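Local coordinates for iron-regulated outer membrane protein (Neisseria meningitidis, PDB 4B7O) that imports iron across the outer membrane as a TonB-dependent transporter, probably with siderophore-receptor activity, at residues 498-512 with 532-546. Sequence-based numbering, arbitrary orientation.
Sequences WSFSSSHNYASRSPR and TKAERARNTEIGFNY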
ATOM      1  N   TRP A 498     -14.235  -9.697  25.687  1.00 37.43           N
ATOM      2  CA  TRP A 498     -14.383  -8.291  25.458  1.00 37.16           C
ATOM      3  C   TRP A 498     -13.076  -7.567  25.580  1.00 41.99           C
ATOM      4  O   TRP A 498     -12.313  -7.808  26.507  1.00 40.46           O
ATOM      5  CB  TRP A 498     -15.291  -7.652  26.508  1.00 35.81           C
ATOM      6  CG  TRP A 498     -16.758  -7.833  26.314  1.00 35.60           C
ATOM      7  CD1 TRP A 498     -17.557  -8.847  26.835  1.00 35.44           C
ATOM      8  CD2 TRP A 498     -17.663  -7.015  25.495  1.00 37.70           C
ATOM      9  NE1 TRP A 498     -18.862  -8.682  26.444  1.00 35.25           N
ATOM     10  CE2 TRP A 498     -18.993  -7.603  25.641  1.00 38.13           C
ATOM     11  CE3 TRP A 498     -17.509  -5.905  24.671  1.00 40.14           C
ATOM     12  CZ2 TRP A 498     -20.101  -7.087  24.978  1.00 38.93           C
ATOM     13  CZ3 TRP A 498     -18.648  -5.368  24.039  1.00 38.71           C
ATOM     14  CH2 TRP A 498     -19.911  -5.945  24.189  1.00 35.71           C
ATOM     15  N   SER A 499     -12.848  -6.584  24.708  1.00 36.05           N
ATOM     16  CA  SER A 499     -11.756  -5.692  24.962  1.00 38.44           C
ATOM     17  C   SER A 499     -12.129  -4.255  24.526  1.00 35.80           C
ATOM     18  O   SER A 499     -12.989  -4.079  23.687  1.00 31.69           O
ATOM     19  CB  SER A 499     -10.452  -6.262  24.347  1.00 41.09           C
ATOM     20  OG  SER A 499     -10.279  -5.783  23.056  1.00 47.32           O
ATOM     21  N   PHE A 500     -11.555  -3.253  25.188  1.00 33.82           N
ATOM     22  CA  PHE A 500     -11.811  -1.868  24.850  1.00 32.17           C
ATOM     23  C   PHE A 500     -10.517  -1.150  24.688  1.00 30.33           C
ATOM     24  O   PHE A 500      -9.571  -1.472  25.381  1.00 34.71           O
ATOM     25  CB  PHE A 500     -12.659  -1.239  25.942  1.00 35.72           C
ATOM     26  CG  PHE A 500     -14.039  -1.901  26.097  1.00 36.33           C
ATOM     27  CD1 PHE A 500     -15.133  -1.460  25.348  1.00 37.00           C
ATOM     28  CD2 PHE A 500     -14.231  -2.955  26.974  1.00 31.87           C
ATOM     29  CE1 PHE A 500     -16.390  -2.054  25.488  1.00 34.90           C
ATOM     30  CE2 PHE A 500     -15.471  -3.582  27.104  1.00 31.99           C
ATOM     31  CZ  PHE A 500     -16.553  -3.124  26.383  1.00 34.82           C
ATOM     32  N   SER A 501     -10.432  -0.205  23.767  1.00 28.95           N
ATOM     33  CA  SER A 501      -9.110   0.407  23.475  1.00 31.69           C
ATOM     34  C   SER A 501      -9.115   1.877  23.166  1.00 29.38           C
ATOM     35  O   SER A 501     -10.113   2.405  22.754  1.00 31.63           O
ATOM     36  CB  SER A 501      -8.393  -0.306  22.351  1.00 36.91           C
ATOM     37  OG  SER A 501      -9.092  -0.167  21.115  1.00 42.57           O
ATOM     38  N   SER A 502      -7.998   2.547  23.381  1.00 28.54           N
ATOM     39  CA  SER A 502      -7.877   3.890  22.874  1.00 28.62           C
ATOM     40  C   SER A 502      -6.435   4.220  22.681  1.00 27.40           C
ATOM     41  O   SER A 502      -5.599   3.553  23.200  1.00 29.66           O
ATOM     42  CB  SER A 502      -8.569   4.915  23.768  1.00 28.34           C
ATOM     43  OG  SER A 502      -8.195   4.701  25.104  1.00 36.96           O
ATOM     44  N   SER A 503      -6.160   5.232  21.896  1.00 28.03           N
ATOM     45  CA  SER A 503      -4.813   5.661  21.666  1.00 32.39           C
ATOM     46  C   SER A 503      -4.828   7.107  21.305  1.00 31.40           C
ATOM     47  O   SER A 503      -5.801   7.613  20.776  1.00 31.52           O
ATOM     48  CB  SER A 503      -4.111   4.843  20.553  1.00 35.11           C
ATOM     49  OG  SER A 503      -5.047   4.158  19.739  1.00 42.07           O
ATOM     50  N   HIS A 504      -3.733   7.765  21.614  1.00 34.13           N
ATOM     51  CA  HIS A 504      -3.499   9.144  21.206  1.00 37.33           C
ATOM     52  C   HIS A 504      -2.017   9.138  20.830  1.00 41.60           C
ATOM     53  O   HIS A 504      -1.152   9.007  21.722  1.00 42.81           O
ATOM     54  CB  HIS A 504      -3.764  10.035  22.401  1.00 33.38           C
ATOM     55  CG  HIS A 504      -3.792  11.506  22.098  1.00 32.03           C
ATOM     56  ND1 HIS A 504      -4.761  12.064  21.376  1.00 38.44           N
ATOM     57  CD2 HIS A 504      -2.956  12.538  22.494  1.00 31.21           C
ATOM     58  CE1 HIS A 504      -4.559  13.386  21.285  1.00 34.64           C
ATOM     59  NE2 HIS A 504      -3.454  13.679  21.965  1.00 36.05           N
ATOM     60  N   ASN A 505      -1.743   9.197  19.519  1.00 37.25           N
ATOM     61  CA  ASN A 505      -0.391   9.053  18.915  1.00 38.21           C
ATOM     62  C   ASN A 505      -0.017  10.279  18.084  1.00 38.60           C
ATOM     63  O   ASN A 505      -0.829  10.774  17.295  1.00 43.59           O
ATOM     64  CB  ASN A 505      -0.376   7.821  18.020  1.00 34.92           C
ATOM     65  CG  ASN A 505      -0.738   6.557  18.790  1.00 40.57           C
ATOM     66  OD1 ASN A 505      -0.785   6.571  20.044  1.00 40.49           O
ATOM     67  ND2 ASN A 505      -0.968   5.453  18.072  1.00 34.09           N
ATOM     68  N   TYR A 506       1.165  10.815  18.311  1.00 35.44           N
ATOM     69  CA  TYR A 506       1.801  11.689  17.374  1.00 33.99           C
ATOM     70  C   TYR A 506       2.723  10.885  16.468  1.00 34.49           C
ATOM     71  O   TYR A 506       3.347   9.852  16.891  1.00 33.50           O
ATOM     72  CB  TYR A 506       2.668  12.705  18.132  1.00 42.33           C
ATOM     73  CG  TYR A 506       1.854  13.839  18.672  1.00 43.39           C
ATOM     74  CD1 TYR A 506       1.562  14.921  17.874  1.00 38.14           C
ATOM     75  CD2 TYR A 506       1.307  13.788  19.970  1.00 44.69           C
ATOM     76  CE1 TYR A 506       0.778  15.962  18.342  1.00 42.26           C
ATOM     77  CE2 TYR A 506       0.540  14.823  20.450  1.00 39.55           C
ATOM     78  CZ  TYR A 506       0.289  15.903  19.651  1.00 43.87           C
ATOM     79  OH  TYR A 506      -0.477  16.932  20.128  1.00 45.82           O
ATOM     80  N   ALA A 507       2.805  11.336  15.213  1.00 37.32           N
ATOM     81  CA  ALA A 507       3.822  10.798  14.249  1.00 34.12           C
ATOM     82  C   ALA A 507       4.115  11.821  13.184  1.00 33.35           C
ATOM     83  O   ALA A 507       3.266  12.699  12.864  1.00 35.76           O
ATOM     84  CB  ALA A 507       3.378   9.434  13.636  1.00 29.55           C
ATOM     85  N   SER A 508       5.332  11.752  12.641  1.00 35.90           N
ATOM     86  CA  SER A 508       5.688  12.697  11.563  1.00 38.52           C
ATOM     87  C   SER A 508       6.115  11.982  10.298  1.00 35.99           C
ATOM     88  O   SER A 508       6.648  10.881  10.346  1.00 40.88           O
ATOM     89  CB  SER A 508       6.759  13.703  11.986  1.00 31.72           C
ATOM     90  OG  SER A 508       7.774  13.005  12.686  1.00 36.95           O
ATOM     91  N   ARG A 509       5.873  12.628   9.178  1.00 36.37           N
ATOM     92  CA  ARG A 509       6.328  12.155   7.893  1.00 38.95           C
ATOM     93  C   ARG A 509       7.068  13.285   7.176  1.00 39.53           C
ATOM     94  O   ARG A 509       6.531  14.375   7.035  1.00 35.81           O
ATOM     95  CB  ARG A 509       5.131  11.766   7.086  1.00 36.25           C
ATOM     96  CG  ARG A 509       5.398  10.697   6.057  1.00 40.92           C
ATOM     97  CD  ARG A 509       4.060  10.101   5.666  1.00 40.67           C
ATOM     98  NE  ARG A 509       4.104   9.434   4.390  1.00 40.01           N
ATOM     99  CZ  ARG A 509       4.436   8.177   4.248  1.00 39.29           C
ATOM    100  NH1 ARG A 509       4.721   7.453   5.313  1.00 37.75           N
ATOM    101  NH2 ARG A 509       4.447   7.636   3.038  1.00 41.46           N
ATOM    102  N   SER A 510       8.304  13.005   6.764  1.00 40.90           N
ATOM    103  CA  SER A 510       9.139  13.912   5.944  1.00 39.10           C
ATOM    104  C   SER A 510       8.625  14.131   4.555  1.00 36.84           C
ATOM    105  O   SER A 510       7.998  13.253   3.977  1.00 39.47           O
ATOM    106  CB  SER A 510      10.539  13.302   5.796  1.00 52.20           C
ATOM    107  OG  SER A 510      10.491  11.950   5.338  1.00 45.32           O
ATOM    108  N   PRO A 511       8.887  15.314   3.986  1.00 41.41           N
ATOM    109  CA  PRO A 511       8.367  15.670   2.652  1.00 37.69           C
ATOM    110  C   PRO A 511       8.775  14.608   1.672  1.00 38.61           C
ATOM    111  O   PRO A 511       9.880  14.088   1.790  1.00 37.67           O
ATOM    112  CB  PRO A 511       9.137  16.934   2.302  1.00 38.05           C
ATOM    113  CG  PRO A 511       9.790  17.409   3.559  1.00 34.78           C
ATOM    114  CD  PRO A 511       9.501  16.466   4.662  1.00 38.80           C
ATOM    115  N   ARG A 512       7.903  14.247   0.748  1.00 41.17           N
ATOM    116  CA  ARG A 512       8.304  13.302  -0.304  1.00 44.82           C
ATOM    117  C   ARG A 512       9.087  14.008  -1.395  1.00 43.24           C
ATOM    118  O   ARG A 512       8.782  15.145  -1.746  1.00 45.40           O
ATOM    119  CB  ARG A 512       7.114  12.607  -0.930  1.00 43.06           C
ATOM    120  CG  ARG A 512       5.939  12.425   0.014  1.00 51.90           C
ATOM    121  CD  ARG A 512       6.196  11.616   1.289  1.00 49.08           C
ATOM    122  NE  ARG A 512       4.892  11.542   1.995  1.00 51.76           N
ATOM    123  CZ  ARG A 512       4.363  12.496   2.779  1.00 56.41           C
ATOM    124  NH1 ARG A 512       5.031  13.614   3.099  1.00 55.15           N
ATOM    125  NH2 ARG A 512       3.155  12.312   3.291  1.00 56.56           N
ATOM    126  N   THR A 532      11.298  24.203   5.950  1.00 56.13           N
ATOM    127  CA  THR A 532      10.061  23.450   5.792  1.00 55.37           C
ATOM    128  C   THR A 532      10.148  22.139   6.584  1.00 51.79           C
ATOM    129  O   THR A 532      11.132  21.421   6.496  1.00 53.01           O
ATOM    130  CB  THR A 532       9.603  23.177   4.332  1.00 59.45           C
ATOM    131  OG1 THR A 532       9.932  21.838   3.943  1.00 61.48           O
ATOM    132  CG2 THR A 532      10.143  24.156   3.366  1.00 48.09           C
ATOM    133  N   LYS A 533       9.104  21.864   7.361  1.00 46.95           N
ATOM    134  CA  LYS A 533       9.089  20.784   8.356  1.00 46.28           C
ATOM    135  C   LYS A 533       8.359  19.540   7.821  1.00 41.44           C
ATOM    136  O   LYS A 533       7.641  19.610   6.794  1.00 39.62           O
ATOM    137  CB  LYS A 533       8.324  21.241   9.621  1.00 56.95           C
ATOM    138  CG  LYS A 533       8.455  22.721  10.034  1.00 52.77           C
ATOM    139  CD  LYS A 533       9.314  22.862  11.286  1.00 51.47           C
ATOM    140  CE  LYS A 533      10.347  23.977  11.125  1.00 65.06           C
ATOM    141  NZ  LYS A 533       9.768  25.283  10.651  1.00 60.20           N
ATOM    142  N   ALA A 534       8.514  18.447   8.564  1.00 37.32           N
ATOM    143  CA  ALA A 534       7.673  17.224   8.448  1.00 39.04           C
ATOM    144  C   ALA A 534       6.211  17.439   8.806  1.00 40.99           C
ATOM    145  O   ALA A 534       5.892  18.220   9.682  1.00 50.62           O
ATOM    146  CB  ALA A 534       8.227  16.087   9.286  1.00 30.23           C
ATOM    147  N   GLU A 535       5.332  16.744   8.088  1.00 44.47           N
ATOM    148  CA  GLU A 535       3.907  16.673   8.365  1.00 39.37           C
ATOM    149  C   GLU A 535       3.740  16.004   9.692  1.00 36.75           C
ATOM    150  O   GLU A 535       4.316  14.926   9.925  1.00 40.29           O
ATOM    151  CB  GLU A 535       3.238  15.793   7.330  1.00 36.57           C
ATOM    152  CG  GLU A 535       2.837  16.535   6.083  1.00 41.63           C
ATOM    153  CD  GLU A 535       2.347  15.601   4.978  1.00 45.98           C
ATOM    154  OE1 GLU A 535       2.547  14.354   5.116  1.00 45.94           O
ATOM    155  OE2 GLU A 535       1.731  16.110   4.000  1.00 43.39           O
ATOM    156  N   ARG A 536       2.912  16.582  10.542  1.00 34.41           N
ATOM    157  CA  ARG A 536       2.772  16.039  11.928  1.00 40.21           C
ATOM    158  C   ARG A 536       1.342  15.621  12.254  1.00 38.37           C
ATOM    159  O   ARG A 536       0.406  16.421  12.192  1.00 38.50           O
ATOM    160  CB  ARG A 536       3.353  17.000  12.978  1.00 35.36           C
ATOM    161  CG  ARG A 536       3.618  16.315  14.303  1.00 43.62           C
ATOM    162  CD  ARG A 536       4.777  16.934  15.018  1.00 44.71           C
ATOM    163  NE  ARG A 536       5.036  16.309  16.318  1.00 44.85           N
ATOM    164  CZ  ARG A 536       4.471  16.724  17.452  1.00 41.21           C
ATOM    165  NH1 ARG A 536       3.594  17.746  17.422  1.00 35.09           N
ATOM    166  NH2 ARG A 536       4.784  16.111  18.601  1.00 38.44           N
ATOM    167  N   ALA A 537       1.159  14.337  12.493  1.00 34.99           N
ATOM    168  CA  ALA A 537      -0.194  13.836  12.690  1.00 34.98           C
ATOM    169  C   ALA A 537      -0.418  13.672  14.188  1.00 35.98           C
ATOM    170  O   ALA A 537       0.498  13.231  14.925  1.00 32.87           O
ATOM    171  CB  ALA A 537      -0.369  12.482  11.997  1.00 29.55           C
ATOM    172  N   ARG A 538      -1.623  14.016  14.623  1.00 34.12           N
ATOM    173  CA  ARG A 538      -2.077  13.571  15.938  1.00 38.40           C
ATOM    174  C   ARG A 538      -3.305  12.698  15.746  1.00 32.66           C
ATOM    175  O   ARG A 538      -4.290  13.176  15.247  1.00 29.93           O
ATOM    176  CB  ARG A 538      -2.404  14.774  16.832  1.00 39.93           C
ATOM    177  CG  ARG A 538      -2.556  14.413  18.304  1.00 42.57           C
ATOM    178  CD  ARG A 538      -2.984  15.620  19.153  1.00 46.74           C
ATOM    179  NE  ARG A 538      -4.187  16.337  18.689  1.00 44.75           N
ATOM    180  CZ  ARG A 538      -4.919  17.140  19.478  1.00 52.32           C
ATOM    181  NH1 ARG A 538      -4.593  17.289  20.763  1.00 48.57           N
ATOM    182  NH2 ARG A 538      -5.988  17.799  19.012  1.00 47.69           N
ATOM    183  N   ASN A 539      -3.225  11.429  16.121  1.00 31.41           N
ATOM    184  CA  ASN A 539      -4.312  10.504  15.894  1.00 33.26           C
ATOM    185  C   ASN A 539      -4.919  10.020  17.210  1.00 33.94           C
ATOM    186  O   ASN A 539      -4.263   9.414  18.022  1.00 33.22           O
ATOM    187  CB  ASN A 539      -3.827   9.303  15.035  1.00 36.09           C
ATOM    188  CG  ASN A 539      -4.958   8.412  14.542  1.00 42.64           C
ATOM    189  OD1 ASN A 539      -5.704   8.784  13.668  1.00 50.42           O
ATOM    190  ND2 ASN A 539      -5.076   7.209  15.106  1.00 52.31           N
ATOM    191  N   THR A 540      -6.209  10.254  17.401  1.00 37.85           N
ATOM    192  CA  THR A 540      -6.850   9.675  18.562  1.00 36.92           C
ATOM    193  C   THR A 540      -7.990   8.778  18.204  1.00 35.24           C
ATOM    194  O   THR A 540      -8.820   9.105  17.362  1.00 36.82           O
ATOM    195  CB  THR A 540      -7.172  10.729  19.635  1.00 40.60           C
ATOM    196  OG1 THR A 540      -8.441  10.454  20.247  1.00 44.62           O
ATOM    197  CG2 THR A 540      -7.170  12.053  19.080  1.00 35.01           C
ATOM    198  N   GLU A 541      -8.000   7.596  18.775  1.00 36.32           N
ATOM    199  CA  GLU A 541      -9.141   6.700  18.529  1.00 41.12           C
ATOM    200  C   GLU A 541      -9.687   5.835  19.648  1.00 36.49           C
ATOM    201  O   GLU A 541      -8.946   5.431  20.530  1.00 36.44           O
ATOM    202  CB  GLU A 541      -8.940   5.823  17.288  1.00 48.71           C
ATOM    203  CG  GLU A 541      -7.618   5.141  17.046  1.00 49.51           C
ATOM    204  CD  GLU A 541      -7.576   4.620  15.584  1.00 53.84           C
ATOM    205  OE1 GLU A 541      -8.407   3.736  15.200  1.00 51.26           O
ATOM    206  OE2 GLU A 541      -6.708   5.098  14.815  1.00 53.32           O
ATOM    207  N   ILE A 542     -10.972   5.508  19.589  1.00 33.06           N
ATOM    208  CA  ILE A 542     -11.490   4.532  20.545  1.00 31.13           C
ATOM    209  C   ILE A 542     -11.879   3.261  19.800  1.00 32.17           C
ATOM    210  O   ILE A 542     -12.197   3.315  18.621  1.00 29.95           O
ATOM    211  CB  ILE A 542     -12.609   5.152  21.387  1.00 31.13           C
ATOM    212  CG1 ILE A 542     -13.610   5.836  20.480  1.00 29.05           C
ATOM    213  CG2 ILE A 542     -12.036   6.286  22.300  1.00 30.11           C
ATOM    214  CD1 ILE A 542     -14.861   6.166  21.249  1.00 26.70           C
ATOM    215  N   GLY A 543     -11.826   2.100  20.448  1.00 32.75           N
ATOM    216  CA  GLY A 543     -12.313   0.904  19.760  1.00 32.73           C
ATOM    217  C   GLY A 543     -12.795  -0.096  20.758  1.00 31.16           C
ATOM    218  O   GLY A 543     -12.687   0.149  21.921  1.00 35.96           O
ATOM    219  N   PHE A 544     -13.299  -1.224  20.286  1.00 29.26           N
ATOM    220  CA  PHE A 544     -13.757  -2.316  21.130  1.00 33.00           C
ATOM    221  C   PHE A 544     -13.692  -3.594  20.275  1.00 33.69           C
ATOM    222  O   PHE A 544     -13.697  -3.562  19.012  1.00 31.08           O
ATOM    223  CB  PHE A 544     -15.225  -2.045  21.667  1.00 33.09           C
ATOM    224  CG  PHE A 544     -16.238  -2.361  20.681  1.00 31.21           C
ATOM    225  CD1 PHE A 544     -16.677  -3.640  20.551  1.00 33.45           C
ATOM    226  CD2 PHE A 544     -16.613  -1.422  19.741  1.00 34.06           C
ATOM    227  CE1 PHE A 544     -17.557  -3.979  19.513  1.00 39.59           C
ATOM    228  CE2 PHE A 544     -17.500  -1.741  18.721  1.00 34.51           C
ATOM    229  CZ  PHE A 544     -17.966  -3.027  18.601  1.00 34.31           C
ATOM    230  N   ASN A 545     -13.606  -4.728  20.931  1.00 34.55           N
ATOM    231  CA  ASN A 545     -13.582  -5.992  20.178  1.00 33.27           C
ATOM    232  C   ASN A 545     -14.365  -6.922  21.018  1.00 34.61           C
ATOM    233  O   ASN A 545     -14.210  -6.930  22.224  1.00 34.68           O
ATOM    234  CB  ASN A 545     -12.151  -6.517  20.040  1.00 34.16           C
ATOM    235  CG  ASN A 545     -11.257  -5.551  19.269  1.00 39.86           C
ATOM    236  OD1 ASN A 545     -10.763  -4.552  19.817  1.00 39.28           O
ATOM    237  ND2 ASN A 545     -11.100  -5.800  17.958  1.00 38.49           N
ATOM    238  N   TYR A 546     -15.219  -7.696  20.392  1.00 35.96           N
ATOM    239  CA  TYR A 546     -15.953  -8.697  21.077  1.00 35.66           C
ATOM    240  C   TYR A 546     -15.759  -9.998  20.370  1.00 35.41           C
ATOM    241  O   TYR A 546     -15.807 -10.034  19.162  1.00 39.59           O
ATOM    242  CB  TYR A 546     -17.452  -8.334  21.125  1.00 38.10           C
ATOM    243  CG  TYR A 546     -18.287  -9.473  21.688  1.00 39.50           C
ATOM    244  CD1 TYR A 546     -18.495  -9.626  23.062  1.00 37.53           C
ATOM    245  CD2 TYR A 546     -18.761 -10.458  20.857  1.00 39.90           C
ATOM    246  CE1 TYR A 546     -19.215 -10.695  23.553  1.00 37.45           C
ATOM    247  CE2 TYR A 546     -19.462 -11.520  21.347  1.00 40.84           C
ATOM    248  CZ  TYR A 546     -19.713 -11.621  22.689  1.00 39.59           C
ATOM    249  OH  TYR A 546     -20.431 -12.733  23.089  1.00 43.77           O
TER
HETATM  250  O   HOH W   1     -10.441  -2.734  21.798  1.00 41.70           O
HETATM  251  O   HOH W   2      -4.133   6.865  17.886  1.00 42.93           O
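Tyr506 lies between two arginines of the neighbouring antiparallel strand, Arg536 over one face of its ring and Arg538 over the other. Arg538 CB approaches Tyr506 CE1, its CG sits over the ring 3.7 Å from the centroid in a CH-pi contact, and its CD passes close to Tyr506 OH and also meets His504 NE2 at 3.4 Å. With CG anti to the backbone N (chi1 -166°), the chain runs alongside the tyrosine before bending at chi3, which carries NH1 to the edge of the His504 imidazole. Arginine suits this place because its methylenes cover the flat face tyrosine offers while its charged end continues past it. The guanidinium of Arg536 is nearly parallel to the ring, the planes 16° apart, but displaced toward CD1; Leu484 is its main polar partner.

Twelve backbone N-H...O bonds join alternate pairs from Ser499-Asn545 to Arg509-Glu535. At the Trp498 end, the broad indole face receives the edge of Tyr546 in a T-shaped pair, Tyr546 CD1 lying 3.3 Å from Trp498 CE2.

On the opposite face, small polar groups hold a water, which accepts from Ser501 OG at 3.0 Å and donates to Asn545 OD1. Glu541 OE2 takes Asn539 ND2 on its anti lone pair at 2.7 Å, and the carboxylate forms salt bridges to Lys66 and Arg110. Just past the last pair, Arg512 NH2 makes a salt bridge to Glu535 OE1 at 2.8 Å.

One face thus mixes aromatics with arginines, serine and threonine; the other, largely small and polar, bonds the plug region, as expected of adjacent antiparallel strands in a TonB-dependent transporter's beta-barrel.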